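Side-chain contacts in DUF3828 domain-containing protein (Bacteroides thetaiotaomicron, PDB 3KZT), which is of unknown function but is probably exported as a lipoprotein, its chain folding into helices and a four-stranded antiparallel sheet: residues Ala11-Gln14 against Ala15-Asp19; Val128-Gly132 against Gln133-Asp137. All blocks are in the same frame, centred on the assembly; numbering follows the deposited sequence.

Contact 1 of 2, residues Ala11-Gln14 against Ala15-Asp19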
# COMPACT_ATOMS: atom_id res chain seq x y z
N ALA A 11 4.63 30.73 29.15
CA ALA A 11 5.04 30.44 27.74
C ALA A 11 5.07 28.92 27.46
O ALA A 11 4.26 28.42 26.67
CB ALA A 11 6.42 31.07 27.45
N ASP A 12 5.99 28.23 28.15
CA ASP A 12 6.28 26.77 27.99
C ASP A 12 6.56 26.35 26.52
O ASP A 12 5.71 25.75 25.85
CB ASP A 12 5.20 25.89 28.66
CG ASP A 12 5.73 24.47 29.04
OD1 ASP A 12 6.79 24.01 28.52
OD2 ASP A 12 5.07 23.81 29.89
N VAL A 13 7.77 26.67 26.06
CA VAL A 13 8.18 26.39 24.68
C VAL A 13 8.25 24.88 24.39
O VAL A 13 7.70 24.43 23.39
CB VAL A 13 9.55 27.07 24.34
CG1 VAL A 13 10.05 26.64 22.97
CG2 VAL A 13 9.43 28.58 24.40
N GLN A 14 8.90 24.12 25.27
CA GLN A 14 9.10 22.68 25.06
C GLN A 14 7.80 21.88 24.95
O GLN A 14 7.69 21.00 24.08
CB GLN A 14 10.01 22.07 26.16
CG GLN A 14 10.28 20.55 26.05
CD GLN A 14 10.79 20.14 24.67
OE1 GLN A 14 11.59 20.84 24.05
NE2 GLN A 14 10.31 18.99 24.18
N ALA A 15 6.82 22.20 25.80
CA ALA A 15 5.50 21.55 25.77
C ALA A 15 4.75 21.90 24.49
O ALA A 15 4.22 21.00 23.84
CB ALA A 15 4.65 21.93 27.02
N ASN A 16 4.71 23.20 24.14
CA ASN A 16 4.10 23.68 22.85
C ASN A 16 4.75 23.01 21.63
O ASN A 16 4.04 22.56 20.73
CB ASN A 16 4.26 25.22 22.70
CG ASN A 16 3.41 26.02 23.69
OD1 ASN A 16 2.37 25.58 24.14
ND2 ASN A 16 3.87 27.23 24.02
N VAL A 17 6.08 22.95 21.63
CA VAL A 17 6.85 22.37 20.52
C VAL A 17 6.63 20.86 20.36
O VAL A 17 6.31 20.41 19.27
CB VAL A 17 8.38 22.69 20.66
CG1 VAL A 17 9.18 21.86 19.69
CG2 VAL A 17 8.62 24.16 20.41
N SER A 18 6.80 20.11 21.45
CA SER A 18 6.63 18.63 21.41
C SER A 18 5.16 18.20 21.13
O SER A 18 4.95 17.22 20.40
CB SER A 18 7.16 17.98 22.68
OG SER A 18 6.50 18.47 23.80
N ASP A 19 4.18 18.93 21.69
CA ASP A 19 2.75 18.73 21.33
C ASP A 19 2.49 19.01 19.86
O ASP A 19 1.83 18.22 19.20
CB ASP A 19 1.80 19.62 22.17
CG ASP A 19 1.60 19.13 23.58
OD1 ASP A 19 1.82 17.93 23.86
OD2 ASP A 19 1.18 19.95 24.42
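Three i-to-i+4 backbone bonds run from the carbonyls of D12, V13 and Q14 to the amides of N16, V17 and S18; the shortest is V17 N to V13 O at 2.8 Å, and together they build the first turns of the long helix 13-41. At its N-terminus D12 reaches forward to A15. The OD1 atom of D12 accepts from A15 N at 3.3 Å, a long bond but fairly straight at the hydrogen, and the amide meets it from well above the carboxylate plane. With CG anti to the backbone N (chi1 -156°), the carboxylate swings over A15, and OD1 also touches the methyl CB there. This is a helix N-cap: D12 stands just before the first helical residue and takes up the amide of A15, which makes no i-4 bond because A11 O is too far away. A carboxylate here would probably be favoured by the positive end of the helix dipole. N16 turns back toward the same end, its ND2 lying 2.9 Å from A11 O, yet the angle at the hydrogen is only 121° and the bond is weak. A turn apart on the helix, V13 and V17 lie side by side, CG1 of V13 being 3.8 Å from CG2 of V17. Q14 O is gripped twice, by S18 N and by S18 OG at 2.8 Å, from opposite faces of the carbonyl plane. A chi1 of 59° turns the S18 hydroxyl back to that carbonyl. An alanine here has no OG, and Q14 O would probably be left with the backbone amide as its one strong donor within these turns. The bent side chain of Q14 brings NE2 to 3.6 Å from S18 CB.

Contact 2 of 2, residues Val128-Gly132 against Gln133-Asp137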
# COMPACT_ATOMS: atom_id res chain seq x y z
N VAL A 128 -8.79 17.85 9.85
CA VAL A 128 -9.62 18.22 11.02
C VAL A 128 -9.57 17.03 12.00
O VAL A 128 -9.42 15.88 11.57
CB VAL A 128 -11.11 18.53 10.61
CG1 VAL A 128 -11.82 17.28 10.01
CG2 VAL A 128 -11.90 19.07 11.79
N ASN A 129 -9.64 17.33 13.30
CA ASN A 129 -9.74 16.29 14.34
C ASN A 129 -11.17 16.33 14.88
O ASN A 129 -11.60 17.36 15.36
CB ASN A 129 -8.73 16.52 15.46
CG ASN A 129 -8.61 15.30 16.42
OD1 ASN A 129 -9.58 14.86 17.03
ND2 ASN A 129 -7.40 14.78 16.56
N VAL A 130 -11.88 15.21 14.76
CA VAL A 130 -13.23 15.04 15.30
C VAL A 130 -13.16 13.93 16.36
O VAL A 130 -12.95 12.77 16.00
CB VAL A 130 -14.25 14.67 14.19
CG1 VAL A 130 -15.65 14.56 14.77
CG2 VAL A 130 -14.22 15.69 13.08
N ASP A 131 -13.31 14.31 17.65
CA ASP A 131 -13.32 13.38 18.82
C ASP A 131 -12.16 12.34 18.83
O ASP A 131 -12.36 11.15 19.07
CB ASP A 131 -14.69 12.69 18.92
CG ASP A 131 -15.82 13.68 19.16
OD1 ASP A 131 -15.81 14.37 20.20
OD2 ASP A 131 -16.74 13.75 18.31
N GLY A 132 -10.95 12.82 18.53
CA GLY A 132 -9.76 11.98 18.45
C GLY A 132 -9.40 11.39 17.09
O GLY A 132 -8.27 10.95 16.91
N GLN A 133 -10.36 11.38 16.14
CA GLN A 133 -10.14 10.85 14.77
C GLN A 133 -9.72 11.97 13.83
O GLN A 133 -10.38 12.99 13.77
CB GLN A 133 -11.43 10.24 14.20
CG GLN A 133 -11.92 9.00 14.92
CD GLN A 133 -11.03 7.81 14.67
OE1 GLN A 133 -10.31 7.36 15.57
NE2 GLN A 133 -11.05 7.30 13.43
N TYR A 134 -8.63 11.75 13.08
CA TYR A 134 -8.14 12.70 12.07
C TYR A 134 -8.82 12.40 10.71
O TYR A 134 -8.94 11.25 10.32
CB TYR A 134 -6.63 12.63 11.92
CG TYR A 134 -5.88 13.10 13.14
CD1 TYR A 134 -5.65 14.46 13.34
CD2 TYR A 134 -5.40 12.19 14.09
CE1 TYR A 134 -4.95 14.91 14.45
CE2 TYR A 134 -4.70 12.64 15.22
CZ TYR A 134 -4.48 14.01 15.38
OH TYR A 134 -3.80 14.48 16.46
N LEU A 135 -9.26 13.46 10.04
CA LEU A 135 -9.94 13.37 8.74
C LEU A 135 -9.46 14.50 7.86
O LEU A 135 -9.11 15.55 8.38
CB LEU A 135 -11.46 13.49 8.91
CG LEU A 135 -12.18 12.40 9.71
CD1 LEU A 135 -13.61 12.80 9.99
CD2 LEU A 135 -12.13 11.09 8.96
N ILE A 136 -9.41 14.27 6.54
CA ILE A 136 -9.03 15.31 5.60
C ILE A 136 -10.33 16.05 5.27
O ILE A 136 -11.29 15.43 4.84
CB ILE A 136 -8.38 14.73 4.31
CG1 ILE A 136 -7.07 13.97 4.65
CG2 ILE A 136 -8.06 15.82 3.36
CD1 ILE A 136 -6.45 13.22 3.50
N ASP A 137 -10.37 17.37 5.51
CA ASP A 137 -11.59 18.20 5.24
C ASP A 137 -11.49 19.15 4.04
O ASP A 137 -12.47 19.81 3.71
CB ASP A 137 -12.07 18.93 6.51
CG ASP A 137 -11.11 20.01 6.99
OD1 ASP A 137 -9.93 20.05 6.59
OD2 ASP A 137 -11.55 20.83 7.81
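Backbone bonding pairs V128 with L135 and V130 with Q133, each through two reciprocal N-H to O bonds; the shortest is V128 N to L135 O at 2.7 Å. Between them N129 and Y134 form a non-hydrogen-bonded pair, across which CA of N129 lies 3.4 Å from Q133 O as a CA-H...O contact. The turn from V130 to Q133 is type I', so this is a tight two-residue beta hairpin with D131 and G132 at its tip. The positive phi of G132 (92°) suits glycine, because a CB would jam against the preceding carbonyl. An Asx motif adds to the turn: N129 OD1 accepts from G132 N at 2.9 Å, in the carbonyl plane.

The polar-aromatic contact uses the other end of the same amide. N129 ND2 sits over one face of the Y134 ring, offset toward its rim and 3.2 Å from CZ, with amide and ring planes 74° apart. The phenol OH of Y134 is hydrogen-bonded to E26 of helix 13-41.

Apolar contacts gather on the sheet face carrying V128, V130 and L135: V128 CG1 meets L135 CB at 4.0 Å, and V130 CG2 approaches L135 CD1 more loosely. A separate van der Waals contact brings D137 across V128 at about a right angle, OD2 lying 3.7 Å from V128 CB; the same OD2 is salt-bridged to R126.

Contact 1 comes first, at the N-terminal end of the modelled chain, and contact 2 near its C-terminal end: 11-19 opens helix 13-41, whereas 128-137 joins the last two strands, 119-130 and 133-139, of the antiparallel sheet. Their centres lie 22 Å apart and their nearest atoms about 7 Å, so they do not touch. What connects them is the helix. Further along it, I23, E26 and M30 meet Y134, and M30 and F34 meet I136, which packs the helix against strand 133-139, outermost in the sheet of this chain. Contact 1, centred 28 Å from the middle of the chain against 14 Å for contact 2, thus belongs to an outlying helix end.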